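Local coordinates for protein Ion-channel modulator raklp (Rhipicephalus appendiculatus, PDB 2W8X) that modulates ion channels as a tick salivary protein of modified Kunitz/BPTI fold, probably by activating maxiK potassium channels of the host, at residues A[9-12]-A[13-16]; A[32-36]-A[37-41]. All coordinates share one frame; numbering follows the deposited sequence.

From the N terminus, the chain first reaches contact 1, where residues 9-12 turn into 13-16 and start the short helix 14-17. That turn is finished before contact 2 begins, so the two lie in series and neither nests in nor crosses the other. Contact 2 closes the hairpin loop between strands 31-35 and 40-42. The centres lie about 14 Å apart, on opposite sides of the middle of the chain, yet they meet where Cys16 O packs 3.3 Å from Tyr34 CD2. Disulfides carry both further: Cys16 to Cys63 and Cys41 to Cys59 reach helix 56-70, while Cys10 to Cys50 holds the loop before the short helix.

Contact 1: residues A[9-12]-A[13-16]; sequences PCSQ and RSLC
Ser14 donates twice to Ser11: its backbone N bonds to Ser11 OG at 3.1 Å, and its hydroxyl OG, in the conformer described here (one of two for this residue), bonds to Ser11 O at 2.8 Å. This second bond approaches in the carbonyl plane, on a lone pair, with a C=O...donor angle of 127°. Ser11 O also takes Leu15 N at 3.3 Å, and that N-H comes in nearly along the C=O axis (162°), so in this conformer two donors share the one oxygen from different directions. Ser11 OG sits between its own backbone N and carbonyl carbon (chi1 69°), the rotation that turns it onto the amide of Ser14.

Ser11 precedes the turn leading into the short helix, and its OG caps the amide of Ser14; together with the bond from Leu15 N, this makes the turn the tightly held part. Close to the Ser14 hydroxyl, again in that conformer, Cys10 CB lies 3.2 Å from Ser14 OG, and Leu15 CD2 approaches the same CB at 4.1 Å. Cys10 is tied to Cys50 and Cys16 to Cys63 by disulfides.

The outer side is looser. Gln12 and Leu15 run side by side, pointing the same way, and Gln12 OE1 touches the methyl Leu15 CD1 at 3.5 Å. The other end of that amide, Gln12 NE2, bonds to Cys10 O of the second subunit. Arg13, exposed, puts only its CB near Ser11 OG (3.8 Å); its guanidinium leads away to a salt bridge with Glu17.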
loop_
_atom_site.group_PDB
_atom_site.type_symbol
_atom_site.label_atom_id
_atom_site.label_comp_id
_atom_site.label_asym_id
_atom_site.label_seq_id
_atom_site.Cartn_x
_atom_site.Cartn_y
_atom_site.Cartn_z
ATOM N N PRO A 9 5.430 10.366 -1.686
ATOM C CA PRO A 9 4.322 9.724 -1.021
ATOM C C PRO A 9 3.128 9.523 -1.910
ATOM O O PRO A 9 3.026 10.123 -2.981
ATOM C CB PRO A 9 3.951 10.714 0.077
ATOM C CG PRO A 9 4.399 11.981 -0.399
ATOM C CD PRO A 9 5.627 11.740 -1.191
ATOM N N CYS A 10 2.236 8.655 -1.448
ATOM C CA CYS A 10 1.020 8.368 -2.158
ATOM C C CYS A 10 -0.129 8.942 -1.407
ATOM O O CYS A 10 -0.438 8.510 -0.297
ATOM C CB CYS A 10 0.800 6.856 -2.264
ATOM S SG CYS A 10 2.057 6.011 -3.292
ATOM N N SER A 11 -0.815 9.865 -2.036
ATOM C CA SER A 11 -2.043 10.404 -1.463
ATOM C C SER A 11 -3.165 9.385 -1.523
ATOM O O SER A 11 -3.115 8.416 -2.282
ATOM C CB SER A 11 -2.450 11.659 -2.223
ATOM O OG SER A 11 -2.877 11.359 -3.541
ATOM N N GLN A 12 -4.237 9.644 -0.769
ATOM C CA GLN A 12 -5.384 8.758 -0.810
ATOM C C GLN A 12 -5.989 8.691 -2.222
ATOM O O GLN A 12 -6.417 7.608 -2.655
ATOM C CB GLN A 12 -6.413 9.100 0.296
ATOM C CG GLN A 12 -5.835 9.078 1.704
ATOM C CD GLN A 12 -5.334 7.715 2.175
ATOM O OE1 GLN A 12 -6.000 6.699 1.991
ATOM N NE2 GLN A 12 -4.152 7.698 2.788
ATOM N N ARG A 13 -5.950 9.799 -2.986
ATOM C CA ARG A 13 -6.399 9.797 -4.368
ATOM C C ARG A 13 -5.505 8.909 -5.266
ATOM O O ARG A 13 -6.018 8.175 -6.094
ATOM C CB ARG A 13 -6.433 11.206 -4.966
ATOM C CG ARG A 13 -7.579 12.026 -4.480
ATOM C CD ARG A 13 -7.620 13.383 -5.210
ATOM N NE ARG A 13 -7.985 13.236 -6.604
ATOM C CZ ARG A 13 -7.841 14.166 -7.552
ATOM N NH1 ARG A 13 -7.330 15.373 -7.265
ATOM N NH2 ARG A 13 -8.200 13.897 -8.793
ATOM N N SER A 14 -4.196 8.981 -5.073
ATOM C CA SER A 14 -3.254 8.281 -5.929
ATOM C C SER A 14 -3.405 6.760 -5.835
ATOM O O SER A 14 -3.135 6.058 -6.798
ATOM C CB SER A 14 -1.818 8.686 -5.578
ATOM O OG SER A 14 -1.329 8.027 -4.416
ATOM N N LEU A 15 -3.847 6.268 -4.677
ATOM C CA LEU A 15 -4.105 4.835 -4.471
ATOM C C LEU A 15 -5.113 4.256 -5.464
ATOM O O LEU A 15 -5.097 3.063 -5.756
ATOM C CB LEU A 15 -4.640 4.579 -3.055
ATOM C CG LEU A 15 -3.793 4.997 -1.873
ATOM C CD1 LEU A 15 -4.551 4.713 -0.569
ATOM C CD2 LEU A 15 -2.434 4.305 -1.900
ATOM N N CYS A 16 -6.008 5.101 -5.965
ATOM C CA CYS A 16 -7.134 4.670 -6.755
ATOM C C CYS A 16 -7.175 5.267 -8.167
ATOM O O CYS A 16 -7.728 4.647 -9.086
ATOM C CB CYS A 16 -8.428 5.025 -6.017
ATOM S SG CYS A 16 -8.457 4.421 -4.312
#

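Contact 2: residues A[32-36]-A[37-41]; sequences WHYNL and RTNRC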
loop_
_atom_site.group_PDB
_atom_site.type_symbol
_atom_site.label_atom_id
_atom_site.label_comp_id
_atom_site.label_asym_id
_atom_site.label_seq_id
_atom_site.Cartn_x
_atom_site.Cartn_y
_atom_site.Cartn_z
ATOM N N TRP A 32 -2.599 -6.358 -5.814
ATOM C CA TRP A 32 -3.869 -6.009 -6.427
ATOM C C TRP A 32 -3.851 -4.559 -6.914
ATOM O O TRP A 32 -3.027 -3.744 -6.469
ATOM C CB TRP A 32 -4.980 -6.165 -5.361
ATOM C CG TRP A 32 -5.155 -7.604 -4.926
ATOM C CD1 TRP A 32 -4.309 -8.340 -4.142
ATOM C CD2 TRP A 32 -6.224 -8.491 -5.302
ATOM N NE1 TRP A 32 -4.784 -9.631 -4.008
ATOM C CE2 TRP A 32 -5.961 -9.745 -4.702
ATOM C CE3 TRP A 32 -7.384 -8.338 -6.062
ATOM C CZ2 TRP A 32 -6.833 -10.821 -4.849
ATOM C CZ3 TRP A 32 -8.239 -9.410 -6.199
ATOM C CH2 TRP A 32 -7.944 -10.627 -5.608
ATOM N N HIS A 33 -4.770 -4.224 -7.815
ATOM C CA HIS A 33 -4.911 -2.866 -8.303
ATOM C C HIS A 33 -6.376 -2.533 -8.445
ATOM O O HIS A 33 -7.228 -3.414 -8.611
ATOM C CB HIS A 33 -4.179 -2.673 -9.653
ATOM C CG HIS A 33 -4.810 -3.403 -10.794
ATOM N ND1 HIS A 33 -4.567 -4.740 -11.061
ATOM C CD2 HIS A 33 -5.770 -3.014 -11.663
ATOM C CE1 HIS A 33 -5.293 -5.110 -12.105
ATOM N NE2 HIS A 33 -6.065 -4.093 -12.468
ATOM N N TYR A 34 -6.661 -1.248 -8.408
ATOM C CA TYR A 34 -8.015 -0.759 -8.608
ATOM C C TYR A 34 -8.256 -0.304 -10.041
ATOM O O TYR A 34 -7.461 0.469 -10.591
ATOM C CB TYR A 34 -8.296 0.379 -7.666
ATOM C CG TYR A 34 -9.686 0.987 -7.736
ATOM C CD1 TYR A 34 -10.816 0.262 -7.354
ATOM C CD2 TYR A 34 -9.863 2.307 -8.109
ATOM C CE1 TYR A 34 -12.091 0.856 -7.360
ATOM C CE2 TYR A 34 -11.113 2.907 -8.089
ATOM C CZ TYR A 34 -12.220 2.184 -7.719
ATOM O OH TYR A 34 -13.448 2.802 -7.728
ATOM N N ASN A 35 -9.379 -0.769 -10.619
ATOM C CA ASN A 35 -9.865 -0.336 -11.944
ATOM C C ASN A 35 -10.968 0.676 -11.701
ATOM O O ASN A 35 -12.105 0.332 -11.320
ATOM C CB ASN A 35 -10.336 -1.576 -12.723
ATOM C CG ASN A 35 -10.757 -1.298 -14.149
ATOM O OD1 ASN A 35 -11.161 -0.213 -14.475
ATOM N ND2 ASN A 35 -10.699 -2.333 -14.996
ATOM N N LEU A 36 -10.623 1.947 -11.913
ATOM C CA LEU A 36 -11.508 3.056 -11.648
ATOM C C LEU A 36 -12.720 3.010 -12.584
ATOM O O LEU A 36 -13.829 3.345 -12.154
ATOM C CB LEU A 36 -10.750 4.376 -11.794
ATOM C CG LEU A 36 -11.517 5.671 -11.582
ATOM C CD1 LEU A 36 -12.095 5.841 -10.185
ATOM C CD2 LEU A 36 -10.558 6.815 -11.920
ATOM N N ARG A 37 -12.536 2.546 -13.813
ATOM C CA ARG A 37 -13.660 2.517 -14.795
ATOM C C ARG A 37 -14.767 1.544 -14.376
ATOM O O ARG A 37 -15.962 1.840 -14.520
ATOM C CB ARG A 37 -13.110 2.238 -16.196
ATOM C CG ARG A 37 -14.092 1.993 -17.282
ATOM C CD ARG A 37 -14.902 3.196 -17.657
ATOM N NE ARG A 37 -15.640 2.902 -18.888
ATOM C CZ ARG A 37 -16.763 3.499 -19.281
ATOM N NH1 ARG A 37 -17.326 4.466 -18.549
ATOM N NH2 ARG A 37 -17.339 3.115 -20.428
ATOM N N THR A 38 -14.386 0.408 -13.815
ATOM C CA THR A 38 -15.330 -0.606 -13.350
ATOM C C THR A 38 -15.629 -0.581 -11.842
ATOM O O THR A 38 -16.510 -1.333 -11.376
ATOM C CB THR A 38 -14.838 -2.001 -13.748
ATOM O OG1 THR A 38 -13.613 -2.280 -13.067
ATOM C CG2 THR A 38 -14.602 -2.108 -15.270
ATOM N N ASN A 39 -14.922 0.274 -11.090
ATOM C CA ASN A 39 -15.000 0.309 -9.623
ATOM C C ASN A 39 -14.775 -1.081 -9.031
ATOM O O ASN A 39 -15.549 -1.539 -8.182
ATOM C CB ASN A 39 -16.335 0.895 -9.145
ATOM C CG ASN A 39 -16.427 1.042 -7.647
ATOM O OD1 ASN A 39 -15.454 1.383 -6.965
ATOM N ND2 ASN A 39 -17.631 0.819 -7.109
ATOM N N ARG A 40 -13.694 -1.732 -9.454
ATOM C CA ARG A 40 -13.394 -3.077 -9.000
ATOM C C ARG A 40 -11.902 -3.260 -8.785
ATOM O O ARG A 40 -11.070 -2.834 -9.602
ATOM C CB ARG A 40 -13.859 -4.122 -10.010
ATOM C CG ARG A 40 -15.360 -4.217 -10.218
ATOM C CD ARG A 40 -16.052 -4.864 -9.024
ATOM N NE ARG A 40 -16.536 -3.915 -8.017
ATOM C CZ ARG A 40 -17.626 -3.155 -8.150
ATOM N NH1 ARG A 40 -18.328 -3.169 -9.267
ATOM N NH2 ARG A 40 -17.979 -2.344 -7.172
ATOM N N CYS A 41 -11.574 -3.905 -7.675
ATOM C CA CYS A 41 -10.213 -4.345 -7.401
ATOM C C CYS A 41 -9.964 -5.646 -8.144
ATOM O O CYS A 41 -10.802 -6.565 -8.152
ATOM C CB CYS A 41 -10.067 -4.527 -5.903
ATOM S SG CYS A 41 -10.042 -2.903 -5.072
#
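A local beta-hairpin contact joins strand 31-35 to strand 40-42, with the loop 36-39 closing the end. The antiparallel pairing is seen in Asn35 and Arg40, a hydrogen-bonded pair: Asn35 N gives to Arg40 O at 2.9 Å (N-H...O 166°), and Arg40 N returns to Asn35 O at 3.2 Å. Tyr34 and Cys41 form the adjoining non-hydrogen-bonded pair. Asn39 and Arg40 both face Asn35, a G1 beta bulge, with Asn39 in a left-handed backbone conformation.

Tyr34 carries the side-chain part. Its hydroxyl OH donates to Asn39 OD1 at 2.6 Å, the donor tilted 21° from the carbonyl plane, and ring and amide planes stand nearly perpendicular. CG lies opposite the backbone N in both residues (chi1 -179° in Tyr34), which brings the Tyr34 hydroxyl and Asn39 OD1 together. At another part of the ring's edge, Cys41 SG lies 4.0 Å from Tyr34 CD1, a sulfur-aromatic contact made near the ring plane. A phenylalanine in place of Tyr34 would probably leave Asn39 OD1 without its hydroxyl donor and the amide freer to turn.

On the face of the hairpin that bears Asn35 and Arg40, Asn35 OD1 accepts two weak bonds, from Arg37 N at 3.2 Å and Thr38 N at 3.3 Å, while Thr38 OG1 packs against Asn35 CG at 3.2 Å.

Asn39 touches His68 of the C-terminal histidine run, probably a tag. Tyr34 packs on Cys59 and Cys63 of helix 56-70, to which Cys41 is tied by its disulfide with Cys59, and Cys41 N bonds to Glu64, so both strands of the hairpin lie against that helix.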